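Local coordinates for Lmo2125 protein (Listeria monocytogenes serovar 1/2a, PDB 5TU0) that binds maltose and probably delivers it, as the solute-binding lipoprotein of a sugar transporter, for uptake across the cell membrane, at residues E8-K20 / D35-T48. The protein carries 2 engineered substitutions. Residues are numbered along the deposited sequence; the frame is centred on the assembly and turned at random. Where two conformers were deposited one is given.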
loop_
_atom_site.group_PDB
_atom_site.type_symbol
_atom_site.label_atom_id
_atom_site.label_comp_id
_atom_site.label_asym_id
_atom_site.label_seq_id
_atom_site.Cartn_x
_atom_site.Cartn_y
_atom_site.Cartn_z
ATOM N N GLU A 8 26.368 -7.529 -29.359
ATOM C CA GLU A 8 26.474 -7.069 -27.988
ATOM C C GLU A 8 25.051 -6.904 -27.428
ATOM O O GLU A 8 24.399 -5.885 -27.648
ATOM C CB GLU A 8 27.298 -5.769 -27.969
ATOM C CG GLU A 8 28.666 -5.950 -28.645
ATOM C CD GLU A 8 29.461 -4.663 -28.841
ATOM O OE1 GLU A 8 30.357 -4.657 -29.714
ATOM O OE2 GLU A 8 29.201 -3.660 -28.146
ATOM N N LYS A 9 24.601 -7.968 -26.752
ATOM C CA LYS A 9 23.262 -8.152 -26.126
ATOM C C LYS A 9 22.382 -6.934 -25.786
ATOM O O LYS A 9 22.849 -5.807 -25.668
ATOM C CB LYS A 9 23.422 -9.031 -24.881
ATOM C CG LYS A 9 24.330 -8.418 -23.826
ATOM C CD LYS A 9 24.770 -9.398 -22.747
ATOM C CE LYS A 9 25.808 -10.384 -23.248
ATOM N NZ LYS A 9 26.284 -11.267 -22.151
ATOM N N THR A 10 21.090 -7.198 -25.620
ATOM C CA THR A 10 20.098 -6.149 -25.356
ATOM C C THR A 10 19.079 -6.582 -24.276
ATOM O O THR A 10 18.859 -7.782 -24.064
ATOM C CB THR A 10 19.407 -5.718 -26.677
ATOM O OG1 THR A 10 18.472 -4.645 -26.435
ATOM C CG2 THR A 10 18.703 -6.903 -27.342
ATOM N N LEU A 11 18.488 -5.591 -23.600
ATOM C CA LEU A 11 17.544 -5.802 -22.499
ATOM C C LEU A 11 16.349 -4.854 -22.653
ATOM O O LEU A 11 16.529 -3.649 -22.813
ATOM C CB LEU A 11 18.233 -5.500 -21.171
ATOM C CG LEU A 11 17.402 -5.756 -19.905
ATOM C CD1 LEU A 11 17.357 -7.245 -19.605
ATOM C CD2 LEU A 11 17.960 -4.989 -18.719
ATOM N N THR A 12 15.128 -5.389 -22.603
ATOM C CA THR A 12 13.939 -4.546 -22.722
ATOM C C THR A 12 13.318 -4.281 -21.349
ATOM O O THR A 12 12.906 -5.218 -20.632
ATOM C CB THR A 12 12.917 -5.134 -23.705
ATOM O OG1 THR A 12 13.528 -5.246 -24.995
ATOM C CG2 THR A 12 11.706 -4.237 -23.821
ATOM N N VAL A 13 13.228 -2.993 -21.008
ATOM C CA VAL A 13 12.737 -2.550 -19.705
ATOM C C VAL A 13 11.431 -1.838 -19.946
ATOM O O VAL A 13 11.407 -0.863 -20.686
ATOM C CB VAL A 13 13.747 -1.582 -19.045
ATOM C CG1 VAL A 13 13.214 -1.010 -17.725
ATOM C CG2 VAL A 13 15.082 -2.277 -18.850
ATOM N N SER A 14 10.343 -2.359 -19.368
ATOM C CA SER A 14 9.026 -1.758 -19.517
ATOM C C SER A 14 8.569 -1.106 -18.226
ATOM O O SER A 14 8.519 -1.749 -17.170
ATOM C CB SER A 14 7.988 -2.790 -19.964
ATOM O OG SER A 14 6.742 -2.164 -20.265
ATOM N N VAL A 15 8.196 0.168 -18.309
ATOM C CA VAL A 15 7.730 0.881 -17.140
ATOM C C VAL A 15 6.589 1.812 -17.467
ATOM O O VAL A 15 6.376 2.186 -18.612
ATOM C CB VAL A 15 8.860 1.703 -16.446
ATOM C CG1 VAL A 15 9.885 0.790 -15.799
ATOM C CG2 VAL A 15 9.532 2.700 -17.404
ATOM N N ASP A 16 5.854 2.165 -16.427
ATOM C CA ASP A 16 4.789 3.124 -16.509
ATOM C C ASP A 16 5.378 4.478 -16.900
ATOM O O ASP A 16 6.554 4.745 -16.657
ATOM C CB ASP A 16 4.119 3.223 -15.149
ATOM C CG ASP A 16 2.895 4.050 -15.179
ATOM O OD1 ASP A 16 3.024 5.305 -15.242
ATOM O OD2 ASP A 16 1.809 3.442 -15.102
ATOM N N ALA A 17 4.545 5.326 -17.483
ATOM C CA ALA A 17 4.954 6.663 -17.915
ATOM C C ALA A 17 5.723 7.449 -16.864
ATOM O O ALA A 17 6.701 8.125 -17.194
ATOM C CB ALA A 17 3.743 7.462 -18.373
ATOM N N GLY A 18 5.306 7.336 -15.605
ATOM C CA GLY A 18 5.948 8.063 -14.516
ATOM C C GLY A 18 7.380 7.682 -14.199
ATOM O O GLY A 18 8.048 8.380 -13.460
ATOM N N TYR A 19 7.856 6.575 -14.752
ATOM C CA TYR A 19 9.225 6.141 -14.512
ATOM C C TYR A 19 10.097 6.171 -15.766
ATOM O O TYR A 19 11.282 5.879 -15.683
ATOM C CB TYR A 19 9.239 4.728 -13.950
ATOM C CG TYR A 19 8.408 4.561 -12.700
ATOM C CD1 TYR A 19 8.718 5.255 -11.548
ATOM C CD2 TYR A 19 7.328 3.675 -12.666
ATOM C CE1 TYR A 19 7.960 5.111 -10.398
ATOM C CE2 TYR A 19 6.563 3.527 -11.521
ATOM C CZ TYR A 19 6.884 4.243 -10.388
ATOM O OH TYR A 19 6.128 4.093 -9.257
ATOM N N LYS A 20 9.516 6.543 -16.908
ATOM C CA LYS A 20 10.261 6.536 -18.177
ATOM C C LYS A 20 11.496 7.434 -18.124
ATOM O O LYS A 20 12.599 6.992 -18.482
ATOM C CB LYS A 20 9.352 6.944 -19.342
ATOM C CG LYS A 20 9.914 6.565 -20.703
ATOM C CD LYS A 20 9.089 7.168 -21.818
ATOM C CE LYS A 20 9.654 6.809 -23.179
ATOM N NZ LYS A 20 8.982 7.630 -24.218
ATOM N N ASP A 35 28.114 -3.709 -21.307
ATOM C CA ASP A 35 28.190 -3.885 -22.763
ATOM C C ASP A 35 26.833 -4.382 -23.303
ATOM O O ASP A 35 26.761 -5.374 -24.031
ATOM C CB ASP A 35 29.341 -4.839 -23.132
ATOM C CG ASP A 35 29.648 -4.854 -24.625
ATOM O OD1 ASP A 35 29.065 -4.036 -25.379
ATOM O OD2 ASP A 35 30.491 -5.688 -25.049
ATOM N N VAL A 36 25.770 -3.673 -22.923
ATOM C CA VAL A 36 24.403 -4.010 -23.297
ATOM C C VAL A 36 23.685 -2.757 -23.773
ATOM O O VAL A 36 24.074 -1.630 -23.398
ATOM C CB VAL A 36 23.630 -4.565 -22.071
ATOM C CG1 VAL A 36 22.182 -4.891 -22.421
ATOM C CG2 VAL A 36 24.333 -5.784 -21.498
ATOM N N LYS A 37 22.663 -2.945 -24.618
ATOM C CA LYS A 37 21.823 -1.836 -25.056
ATOM C C LYS A 37 20.482 -2.047 -24.348
ATOM O O LYS A 37 19.905 -3.127 -24.431
ATOM C CB LYS A 37 21.657 -1.792 -26.573
ATOM C CG LYS A 37 20.817 -0.594 -27.006
ATOM C CD LYS A 37 20.929 -0.259 -28.475
ATOM C CE LYS A 37 20.190 1.048 -28.771
ATOM N NZ LYS A 37 20.472 1.575 -30.134
ATOM N N VAL A 38 20.024 -1.041 -23.608
ATOM C CA VAL A 38 18.757 -1.114 -22.907
ATOM C C VAL A 38 17.711 -0.399 -23.762
ATOM O O VAL A 38 17.919 0.741 -24.157
ATOM C CB VAL A 38 18.826 -0.448 -21.515
ATOM C CG1 VAL A 38 17.452 -0.391 -20.857
ATOM C CG2 VAL A 38 19.822 -1.180 -20.624
ATOM N N LYS A 39 16.620 -1.100 -24.059
ATOM C CA LYS A 39 15.488 -0.558 -24.798
ATOM C C LYS A 39 14.422 -0.248 -23.761
ATOM O O LYS A 39 13.996 -1.141 -23.021
ATOM C CB LYS A 39 14.981 -1.590 -25.803
ATOM C CG LYS A 39 13.732 -1.193 -26.570
ATOM C CD LYS A 39 13.291 -2.328 -27.478
ATOM C CE LYS A 39 11.998 -2.007 -28.207
ATOM N NZ LYS A 39 11.658 -3.069 -29.196
ATOM N N VAL A 40 14.002 1.011 -23.690
ATOM C CA VAL A 40 12.991 1.429 -22.730
ATOM C C VAL A 40 11.633 1.565 -23.415
ATOM O O VAL A 40 11.496 2.294 -24.388
ATOM C CB VAL A 40 13.362 2.770 -22.070
ATOM C CG1 VAL A 40 12.323 3.161 -21.022
ATOM C CG2 VAL A 40 14.739 2.676 -21.419
ATOM N N VAL A 41 10.637 0.851 -22.908
ATOM C CA VAL A 41 9.278 0.941 -23.446
ATOM C C VAL A 41 8.356 1.448 -22.345
ATOM O O VAL A 41 8.533 1.117 -21.166
ATOM C CB VAL A 41 8.771 -0.399 -24.026
ATOM C CG1 VAL A 41 9.671 -0.857 -25.158
ATOM C CG2 VAL A 41 8.693 -1.479 -22.974
ATOM N N GLU A 42 7.397 2.277 -22.727
ATOM C CA GLU A 42 6.437 2.814 -21.784
ATOM C C GLU A 42 5.120 2.079 -21.944
ATOM O O GLU A 42 4.602 1.940 -23.059
ATOM C CB GLU A 42 6.245 4.323 -21.983
ATOM C CG GLU A 42 5.349 4.982 -20.922
ATOM C CD GLU A 42 3.865 4.634 -21.043
ATOM O OE1 GLU A 42 3.394 4.505 -22.193
ATOM O OE2 GLU A 42 3.149 4.515 -20.000
ATOM N N LYS A 43 4.574 1.610 -20.827
ATOM C CA LYS A 43 3.291 0.928 -20.839
ATOM C C LYS A 43 2.739 0.849 -19.423
ATOM O O LYS A 43 3.486 0.643 -18.469
ATOM C CB LYS A 43 3.435 -0.475 -21.442
ATOM C CG LYS A 43 2.135 -1.242 -21.626
ATOM C CD LYS A 43 2.389 -2.463 -22.501
ATOM C CE LYS A 43 1.216 -3.415 -22.548
ATOM N NZ LYS A 43 0.020 -2.810 -23.182
ATOM N N ASP A 44 1.432 1.039 -19.286
ATOM C CA ASP A 44 0.774 0.934 -17.986
ATOM C C ASP A 44 1.259 -0.333 -17.256
ATOM O O ASP A 44 1.318 -1.407 -17.855
ATOM C CB ASP A 44 -0.750 0.914 -18.184
ATOM C CG ASP A 44 -1.501 0.763 -16.890
ATOM O OD1 ASP A 44 -1.754 -0.391 -16.460
ATOM O OD2 ASP A 44 -1.876 1.806 -16.322
ATOM N N MET A 45 1.601 -0.195 -15.974
ATOM C CA MET A 45 2.168 -1.299 -15.187
ATOM C C MET A 45 1.255 -2.519 -15.139
ATOM O O MET A 45 1.694 -3.651 -15.374
ATOM C CB MET A 45 2.503 -0.838 -13.755
ATOM C CG MET A 45 3.252 -1.879 -12.911
ATOM S SD MET A 45 3.568 -1.394 -11.189
ATOM C CE MET A 45 1.911 -1.425 -10.527
ATOM N N PHE A 46 -0.013 -2.283 -14.837
ATOM C CA PHE A 46 -0.977 -3.366 -14.755
ATOM C C PHE A 46 -1.294 -3.999 -16.117
ATOM O O PHE A 46 -1.445 -5.202 -16.192
ATOM C CB PHE A 46 -2.224 -2.896 -14.029
ATOM C CG PHE A 46 -1.962 -2.487 -12.594
ATOM C CD1 PHE A 46 -1.698 -3.453 -11.618
ATOM C CD2 PHE A 46 -1.995 -1.144 -12.207
ATOM C CE1 PHE A 46 -1.478 -3.087 -10.291
ATOM C CE2 PHE A 46 -1.777 -0.773 -10.882
ATOM C CZ PHE A 46 -1.517 -1.745 -9.924
ATOM N N GLU A 47 -1.364 -3.205 -17.187
ATOM C CA GLU A 47 -1.612 -3.760 -18.519
ATOM C C GLU A 47 -0.465 -4.697 -18.941
ATOM O O GLU A 47 -0.692 -5.755 -19.519
ATOM C CB GLU A 47 -1.812 -2.663 -19.559
ATOM C CG GLU A 47 -3.127 -1.919 -19.408
ATOM C CD GLU A 47 -3.351 -0.879 -20.491
ATOM O OE1 GLU A 47 -2.647 -0.921 -21.524
ATOM O OE2 GLU A 47 -4.252 -0.022 -20.310
ATOM N N THR A 48 0.763 -4.299 -18.650
ATOM C CA THR A 48 1.929 -5.136 -18.946
ATOM C C THR A 48 1.816 -6.533 -18.286
ATOM O O THR A 48 2.060 -7.564 -18.916
ATOM C CB THR A 48 3.200 -4.453 -18.422
ATOM O OG1 THR A 48 3.353 -3.182 -19.066
ATOM C CG2 THR A 48 4.431 -5.312 -18.652
HETATM O O HOH W 1 5.123 -1.449 -18.159
HETATM O O HOH W 2 -0.527 4.124 -17.195
#
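Strands 10-15 and 37-42 are the two parallel strands of a beta-alpha-beta unit, joined through helix 17-34, and they pair from Thr10 beside Lys37 to Val15 beside Glu42. The bonds are straightest in the middle, where Val13 N donates to Lys39 O at 2.8 Å with an N-H...O angle of 175°. Lys37 O takes two donors: Leu11 N, and Thr10 OG1 at 2.9 Å. With chi1 at -177° this hydroxyl lies anti to the backbone N and reaches Lys37 O; it sits above the carbonyl plane. On the face of Leu11 and Val13, Val13 CG2 packs on Val38 CG1 at 3.6 Å, while Val38 and Val40 rest on helix 17-34, which makes the beta-alpha-beta crossover, an element of the periplasmic binding protein fold. On the other face one pair is tight: Val41 CG2 presses on Ser14 CB at 3.4 Å. Thr12 OG1 lies 3.8 Å from Lys39 CD, the two side chains side by side and pointing the same way. Each strand is followed by a helix with an aspartate at its N-cap; Asp16 OD1 accepts from Gly18 N at 3.1 Å through its anti lone pair, and Asp44 OD1 caps Glu47 N in the same way. One water hydrogen-bonds Ser14 OG, Thr48 OG1 and, as donor, Lys43 O, joining strand 10-15 to the start of helix 45-58. Another donates to both Asp16 OD2 and Asp44 OD2, carboxylate oxygens 4.2 Å apart, and probably eases their mutual repulsion.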